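Local coordinates for protein SidF, inhibitor of growth family, member 3 (Legionella pneumophila subsp. pneumophila, PDB 4FYE) that acts as a phosphoinositide phosphatase, probably removing the 3-phosphate from polyphosphoinositides such as phosphatidylinositol 3,4,5-trisphosphate, at residues 61-73 with 120-132. The protein carries 1 engineered substitution. Sequence-based numbering, arbitrary orientation.
Sequences HGRPVTGQPDVIQ and IPSDKAKADLFSS
Asp70 and Lys126 face each other as a single antiparallel beta bridge, a non-hydrogen-bonded pair joining the loop that enters helix 71-92 to the loop between helices 98-119 and 136-163. The evidence is a pair of backbone bonds flanking it: Ala127 N to Pro69 O at 2.9 Å and Val71 N to Ala125 O at 3.0 Å. Asp70 is also the N-cap of helix 71-92, its OD1 accepting a weak bond from Gln73 N.

Beyond the bridge, the Gln68 amide carries on the pairing. Its chain bends at chi2 (72°), and Gln68 OE1 accepts from Leu129 N (2.8 Å) in a nearly straight bond, the N-H almost head-on to the C=O. The amide plane stands nearly perpendicular to the Phe130 ring, with Gln68 NE2 4.0 Å from Phe130 CE2.

The CB of Asp128 points away from 61-73, yet with CG anti to the backbone N (chi1 176°) the carboxylate turns back to Arg63. The salt bridge, Arg63 NH1 to the syn lone pair of Asp128 OD2 at 3.0 Å, joins guanidinium and carboxylate planes 79° apart. NH1 also makes a weak bond to Phe130 O.

Apolar groups pack along the same seam. Pro69 lays CG and CD against Ala127 CB and Leu129, with Phe733 of helix 733-741 touching Pro69 and Leu129, while Ile72 CD1 reaches Ala125 CB at 4.0 Å. Pro64 crosses Phe130 at about a right angle, its CG 3.6 Å from CE2. Asp128 OD1 closes an Asx turn by accepting Phe130 N from above the carboxylate plane at 3.0 Å.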
ATOM      1  N   HIS A  61      21.818  16.807  19.307  1.00 63.67           N
ATOM      2  CA  HIS A  61      22.653  16.218  18.282  1.00 62.78           C
ATOM      3  C   HIS A  61      21.971  16.133  16.958  1.00 61.82           C
ATOM      4  O   HIS A  61      22.564  15.674  15.989  1.00 61.05           O
ATOM      5  CB  HIS A  61      23.155  14.871  18.736  1.00 59.22           C
ATOM      6  CG  HIS A  61      24.148  14.969  19.864  1.00 65.50           C
ATOM      7  ND1 HIS A  61      23.808  14.755  21.165  1.00 71.28           N
ATOM      8  CD2 HIS A  61      25.507  15.287  19.856  1.00 63.55           C
ATOM      9  CE1 HIS A  61      24.901  14.937  21.949  1.00 68.74           C
ATOM     10  NE2 HIS A  61      25.936  15.263  21.145  1.00 70.20           N
ATOM     11  N   GLY A  62      20.731  16.602  16.865  1.00 57.42           N
ATOM     12  CA  GLY A  62      20.049  16.487  15.590  1.00 56.17           C
ATOM     13  C   GLY A  62      19.557  15.043  15.425  1.00 55.72           C
ATOM     14  O   GLY A  62      19.114  14.664  14.379  1.00 62.23           O
ATOM     15  N   ARG A  63      19.618  14.232  16.467  1.00 53.05           N
ATOM     16  CA  ARG A  63      19.018  12.885  16.409  1.00 51.65           C
ATOM     17  C   ARG A  63      17.538  13.038  16.871  1.00 48.85           C
ATOM     18  O   ARG A  63      17.217  13.887  17.706  1.00 53.94           O
ATOM     19  CB  ARG A  63      19.874  11.849  17.213  1.00 47.64           C
ATOM     20  CG  ARG A  63      19.209  10.465  17.482  1.00 55.74           C
ATOM     21  CD  ARG A  63      20.118   9.460  18.239  1.00 52.97           C
ATOM     22  NE  ARG A  63      21.481   9.556  17.694  1.00 53.93           N
ATOM     23  CZ  ARG A  63      22.167   8.559  17.168  1.00 50.67           C
ATOM     24  NH1 ARG A  63      21.694   7.310  17.153  1.00 53.02           N
ATOM     25  NH2 ARG A  63      23.353   8.804  16.681  1.00 53.88           N
ATOM     26  N   PRO A  64      16.620  12.320  16.231  1.00 47.27           N
ATOM     27  CA  PRO A  64      15.177  12.417  16.536  1.00 47.26           C
ATOM     28  C   PRO A  64      14.749  11.900  17.905  1.00 45.05           C
ATOM     29  O   PRO A  64      15.148  10.826  18.307  1.00 38.95           O
ATOM     30  CB  PRO A  64      14.510  11.443  15.513  1.00 41.51           C
ATOM     31  CG  PRO A  64      15.514  11.223  14.432  1.00 43.86           C
ATOM     32  CD  PRO A  64      16.889  11.619  14.958  1.00 45.95           C
ATOM     33  N   VAL A  65      13.788  12.564  18.510  1.00 42.26           N
ATOM     34  CA  VAL A  65      13.321  12.154  19.803  1.00 44.44           C
ATOM     35  C   VAL A  65      11.876  11.716  19.645  1.00 46.74           C
ATOM     36  O   VAL A  65      11.302  11.060  20.518  1.00 46.21           O
ATOM     37  CB  VAL A  65      13.542  13.362  20.738  1.00 54.15           C
ATOM     38  CG1 VAL A  65      12.382  13.593  21.705  1.00 57.18           C
ATOM     39  CG2 VAL A  65      14.951  13.275  21.370  1.00 49.19           C
ATOM     40  N   THR A  66      11.280  12.055  18.506  1.00 42.52           N
ATOM     41  CA  THR A  66       9.973  11.552  18.188  1.00 41.04           C
ATOM     42  C   THR A  66      10.145  10.252  17.418  1.00 42.55           C
ATOM     43  O   THR A  66      11.238   9.952  16.849  1.00 43.58           O
ATOM     44  CB  THR A  66       9.219  12.562  17.311  1.00 46.03           C
ATOM     45  OG1 THR A  66      10.043  12.965  16.209  1.00 51.71           O
ATOM     46  CG2 THR A  66       8.872  13.856  18.109  1.00 44.90           C
ATOM     47  N   GLY A  67       9.087   9.455  17.349  1.00 42.87           N
ATOM     48  CA  GLY A  67       9.174   8.225  16.557  1.00 41.91           C
ATOM     49  C   GLY A  67      10.087   7.193  17.249  1.00 40.98           C
ATOM     50  O   GLY A  67      10.664   6.301  16.613  1.00 41.42           O
ATOM     51  N   GLN A  68      10.191   7.282  18.566  1.00 40.67           N
ATOM     52  CA  GLN A  68      11.118   6.464  19.287  1.00 43.36           C
ATOM     53  C   GLN A  68      10.331   5.506  20.168  1.00 39.85           C
ATOM     54  O   GLN A  68       9.439   5.941  20.854  1.00 43.33           O
ATOM     55  CB  GLN A  68      11.992   7.427  20.077  1.00 47.49           C
ATOM     56  CG  GLN A  68      13.418   6.975  20.176  1.00 60.81           C
ATOM     57  CD  GLN A  68      14.227   7.088  18.887  1.00 53.64           C
ATOM     58  OE1 GLN A  68      14.850   6.161  18.481  1.00 56.82           O
ATOM     59  NE2 GLN A  68      14.283   8.231  18.330  1.00 58.82           N
ATOM     60  N   PRO A  69      10.613   4.175  20.154  1.00 40.83           N
ATOM     61  CA  PRO A  69       9.703   3.315  21.020  1.00 39.79           C
ATOM     62  C   PRO A  69       9.897   3.564  22.465  1.00 42.59           C
ATOM     63  O   PRO A  69      11.032   3.729  22.939  1.00 41.31           O
ATOM     64  CB  PRO A  69      10.168   1.907  20.781  1.00 35.34           C
ATOM     65  CG  PRO A  69      11.027   1.992  19.569  1.00 36.25           C
ATOM     66  CD  PRO A  69      11.582   3.366  19.426  1.00 35.78           C
ATOM     67  N   ASP A  70       8.797   3.545  23.188  1.00 44.43           N
ATOM     68  CA  ASP A  70       8.858   3.686  24.618  1.00 41.73           C
ATOM     69  C   ASP A  70       7.980   2.593  25.247  1.00 40.91           C
ATOM     70  O   ASP A  70       6.761   2.617  25.025  1.00 42.28           O
ATOM     71  CB  ASP A  70       8.334   5.076  24.967  1.00 42.42           C
ATOM     72  CG  ASP A  70       8.316   5.323  26.500  1.00 49.66           C
ATOM     73  OD1 ASP A  70       8.098   4.354  27.276  1.00 46.64           O
ATOM     74  OD2 ASP A  70       8.507   6.478  26.934  1.00 54.04           O
ATOM     75  N   VAL A  71       8.538   1.652  26.016  1.00 41.10           N
ATOM     76  CA  VAL A  71       7.694   0.490  26.433  1.00 46.74           C
ATOM     77  C   VAL A  71       6.567   0.798  27.423  1.00 43.01           C
ATOM     78  O   VAL A  71       5.486   0.210  27.378  1.00 41.05           O
ATOM     79  CB  VAL A  71       8.456  -0.769  26.885  1.00 51.97           C
ATOM     80  CG1 VAL A  71       9.259  -1.328  25.742  1.00 58.53           C
ATOM     81  CG2 VAL A  71       9.353  -0.500  28.053  1.00 52.19           C
ATOM     82  N   ILE A  72       6.788   1.767  28.279  1.00 43.10           N
ATOM     83  CA  ILE A  72       5.645   2.294  29.052  1.00 44.66           C
ATOM     84  C   ILE A  72       4.438   2.750  28.224  1.00 41.71           C
ATOM     85  O   ILE A  72       3.311   2.321  28.492  1.00 41.34           O
ATOM     86  CB  ILE A  72       6.068   3.385  30.017  1.00 45.32           C
ATOM     87  CG1 ILE A  72       7.128   2.776  30.935  1.00 45.16           C
ATOM     88  CG2 ILE A  72       4.853   3.829  30.879  1.00 41.70           C
ATOM     89  CD1 ILE A  72       7.743   3.825  31.861  1.00 45.52           C
ATOM     90  N   GLN A  73       4.689   3.590  27.225  1.00 42.44           N
ATOM     91  CA  GLN A  73       3.637   4.063  26.349  1.00 44.59           C
ATOM     92  C   GLN A  73       2.970   2.922  25.610  1.00 43.24           C
ATOM     93  O   GLN A  73       1.760   2.904  25.543  1.00 49.76           O
ATOM     94  CB  GLN A  73       4.117   5.131  25.367  1.00 44.03           C
ATOM     95  CG  GLN A  73       4.698   6.347  26.048  1.00 46.32           C
ATOM     96  CD  GLN A  73       3.664   7.043  26.887  1.00 51.42           C
ATOM     97  OE1 GLN A  73       2.573   7.369  26.387  1.00 57.92           O
ATOM     98  NE2 GLN A  73       3.969   7.242  28.177  1.00 49.22           N
ATOM     99  N   ILE A 120       9.444  -0.154  35.894  1.00 56.94           N
ATOM    100  CA  ILE A 120      10.216   0.208  34.725  1.00 56.09           C
ATOM    101  C   ILE A 120      10.700   1.647  34.903  1.00 54.66           C
ATOM    102  O   ILE A 120       9.876   2.583  34.886  1.00 53.30           O
ATOM    103  CB  ILE A 120       9.407   0.066  33.417  1.00 56.17           C
ATOM    104  CG1 ILE A 120       8.661  -1.292  33.344  1.00 53.26           C
ATOM    105  CG2 ILE A 120      10.325   0.213  32.217  1.00 50.32           C
ATOM    106  CD1 ILE A 120       9.519  -2.517  33.655  1.00 52.60           C
ATOM    107  N   PRO A 121      12.030   1.829  35.090  1.00 54.80           N
ATOM    108  CA  PRO A 121      12.543   3.229  35.137  1.00 56.34           C
ATOM    109  C   PRO A 121      12.426   3.875  33.789  1.00 51.83           C
ATOM    110  O   PRO A 121      12.686   3.228  32.786  1.00 53.25           O
ATOM    111  CB  PRO A 121      14.014   3.089  35.577  1.00 52.92           C
ATOM    112  CG  PRO A 121      14.360   1.618  35.375  1.00 58.34           C
ATOM    113  CD  PRO A 121      13.061   0.846  35.513  1.00 55.78           C
ATOM    114  N   SER A 122      11.996   5.130  33.795  1.00 57.38           N
ATOM    115  CA  SER A 122      11.691   5.922  32.630  1.00 58.76           C
ATOM    116  C   SER A 122      12.777   5.960  31.580  1.00 59.60           C
ATOM    117  O   SER A 122      12.492   5.880  30.390  1.00 63.72           O
ATOM    118  CB  SER A 122      11.388   7.333  33.076  1.00 66.33           C
ATOM    119  OG  SER A 122       9.997   7.411  33.270  1.00 78.37           O
ATOM    120  N   ASP A 123      14.010   6.024  32.035  1.00 62.00           N
ATOM    121  CA  ASP A 123      15.119   6.209  31.142  1.00 71.69           C
ATOM    122  C   ASP A 123      15.661   4.900  30.616  1.00 73.36           C
ATOM    123  O   ASP A 123      16.419   4.916  29.651  1.00 88.17           O
ATOM    124  CB  ASP A 123      16.219   7.051  31.797  1.00 84.68           C
ATOM    125  CG  ASP A 123      15.990   8.559  31.587  1.00100.33           C
ATOM    126  OD1 ASP A 123      15.464   8.960  30.508  1.00107.43           O
ATOM    127  OD2 ASP A 123      16.318   9.341  32.504  1.00102.02           O
ATOM    128  N   LYS A 124      15.266   3.760  31.180  1.00 54.70           N
ATOM    129  CA  LYS A 124      15.596   2.549  30.475  1.00 47.75           C
ATOM    130  C   LYS A 124      14.424   2.141  29.581  1.00 49.34           C
ATOM    131  O   LYS A 124      14.508   1.176  28.844  1.00 50.71           O
ATOM    132  CB  LYS A 124      15.996   1.426  31.389  1.00 50.06           C
ATOM    133  CG  LYS A 124      17.175   1.669  32.336  1.00 54.00           C
ATOM    134  CD  LYS A 124      17.305   0.404  33.199  1.00 60.16           C
ATOM    135  CE  LYS A 124      18.345   0.487  34.315  1.00 67.46           C
ATOM    136  NZ  LYS A 124      19.689   0.777  33.742  1.00 73.78           N
ATOM    137  N   ALA A 125      13.328   2.880  29.617  1.00 52.22           N
ATOM    138  CA  ALA A 125      12.128   2.469  28.888  1.00 48.03           C
ATOM    139  C   ALA A 125      12.208   2.804  27.423  1.00 44.73           C
ATOM    140  O   ALA A 125      11.404   2.348  26.656  1.00 47.65           O
ATOM    141  CB  ALA A 125      10.903   3.140  29.492  1.00 50.28           C
ATOM    142  N   LYS A 126      13.151   3.629  27.018  1.00 48.76           N
ATOM    143  CA  LYS A 126      13.095   4.163  25.642  1.00 48.73           C
ATOM    144  C   LYS A 126      14.149   3.510  24.793  1.00 43.68           C
ATOM    145  O   LYS A 126      15.246   3.252  25.260  1.00 44.93           O
ATOM    146  CB  LYS A 126      13.236   5.701  25.582  1.00 50.41           C
ATOM    147  CG  LYS A 126      12.242   6.466  26.462  1.00 61.03           C
ATOM    148  CD  LYS A 126      12.283   7.974  26.151  1.00 69.24           C
ATOM    149  CE  LYS A 126      12.451   8.790  27.429  1.00 78.68           C
ATOM    150  NZ  LYS A 126      12.988  10.180  27.239  1.00 82.31           N
ATOM    151  N   ALA A 127      13.817   3.239  23.540  1.00 39.03           N
ATOM    152  CA  ALA A 127      14.795   2.658  22.640  1.00 39.82           C
ATOM    153  C   ALA A 127      15.384   3.783  21.837  1.00 39.64           C
ATOM    154  O   ALA A 127      14.810   4.851  21.774  1.00 40.77           O
ATOM    155  CB  ALA A 127      14.144   1.648  21.713  1.00 37.09           C
ATOM    156  N   ASP A 128      16.546   3.543  21.241  1.00 40.44           N
ATOM    157  CA  ASP A 128      17.063   4.385  20.189  1.00 41.01           C
ATOM    158  C   ASP A 128      17.183   3.516  18.934  1.00 38.02           C
ATOM    159  O   ASP A 128      17.954   2.525  18.894  1.00 42.27           O
ATOM    160  CB  ASP A 128      18.397   4.975  20.563  1.00 39.59           C
ATOM    161  CG  ASP A 128      19.019   5.818  19.392  1.00 51.18           C
ATOM    162  OD1 ASP A 128      18.299   6.194  18.404  1.00 48.78           O
ATOM    163  OD2 ASP A 128      20.246   6.113  19.463  1.00 52.66           O
ATOM    164  N   LEU A 129      16.380   3.854  17.943  1.00 39.71           N
ATOM    165  CA  LEU A 129      16.274   3.129  16.675  1.00 40.29           C
ATOM    166  C   LEU A 129      17.487   3.350  15.782  1.00 44.33           C
ATOM    167  O   LEU A 129      17.688   2.564  14.840  1.00 43.61           O
ATOM    168  CB  LEU A 129      15.108   3.642  15.854  1.00 42.68           C
ATOM    169  CG  LEU A 129      13.681   3.178  16.208  1.00 42.86           C
ATOM    170  CD1 LEU A 129      12.735   3.605  15.111  1.00 33.88           C
ATOM    171  CD2 LEU A 129      13.534   1.693  16.455  1.00 34.45           C
ATOM    172  N   PHE A 130      18.331   4.344  16.081  1.00 36.48           N
ATOM    173  CA  PHE A 130      19.294   4.728  15.051  1.00 37.72           C
ATOM    174  C   PHE A 130      20.661   4.476  15.540  1.00 39.58           C
ATOM    175  O   PHE A 130      21.587   5.065  15.129  1.00 43.47           O
ATOM    176  CB  PHE A 130      19.134   6.179  14.694  1.00 37.01           C
ATOM    177  CG  PHE A 130      17.745   6.483  14.261  1.00 42.32           C
ATOM    178  CD1 PHE A 130      17.182   5.782  13.148  1.00 38.13           C
ATOM    179  CD2 PHE A 130      16.951   7.393  14.976  1.00 37.26           C
ATOM    180  CE1 PHE A 130      15.875   6.013  12.765  1.00 36.15           C
ATOM    181  CE2 PHE A 130      15.637   7.615  14.586  1.00 38.77           C
ATOM    182  CZ  PHE A 130      15.108   6.927  13.464  1.00 38.82           C
ATOM    183  N   SER A 131      20.735   3.501  16.386  1.00 40.09           N
ATOM    184  CA  SER A 131      21.911   3.096  17.040  1.00 40.80           C
ATOM    185  C   SER A 131      21.869   1.572  17.063  1.00 43.98           C
ATOM    186  O   SER A 131      20.790   0.939  16.869  1.00 47.69           O
ATOM    187  CB  SER A 131      21.638   3.505  18.509  1.00 43.75           C
ATOM    188  OG  SER A 131      22.848   3.628  19.053  1.00 43.01           O
ATOM    189  N   SER A 132      22.935   0.957  17.504  1.00 41.12           N
ATOM    190  CA  SER A 132      22.938  -0.499  17.581  1.00 44.28           C
ATOM    191  C   SER A 132      22.005  -1.143  18.622  1.00 43.02           C
ATOM    192  O   SER A 132      21.928  -0.688  19.766  1.00 46.24           O
ATOM    193  CB  SER A 132      24.365  -0.992  17.755  1.00 41.79           C
ATOM    194  OG  SER A 132      24.293  -2.258  18.330  1.00 46.23           O
TER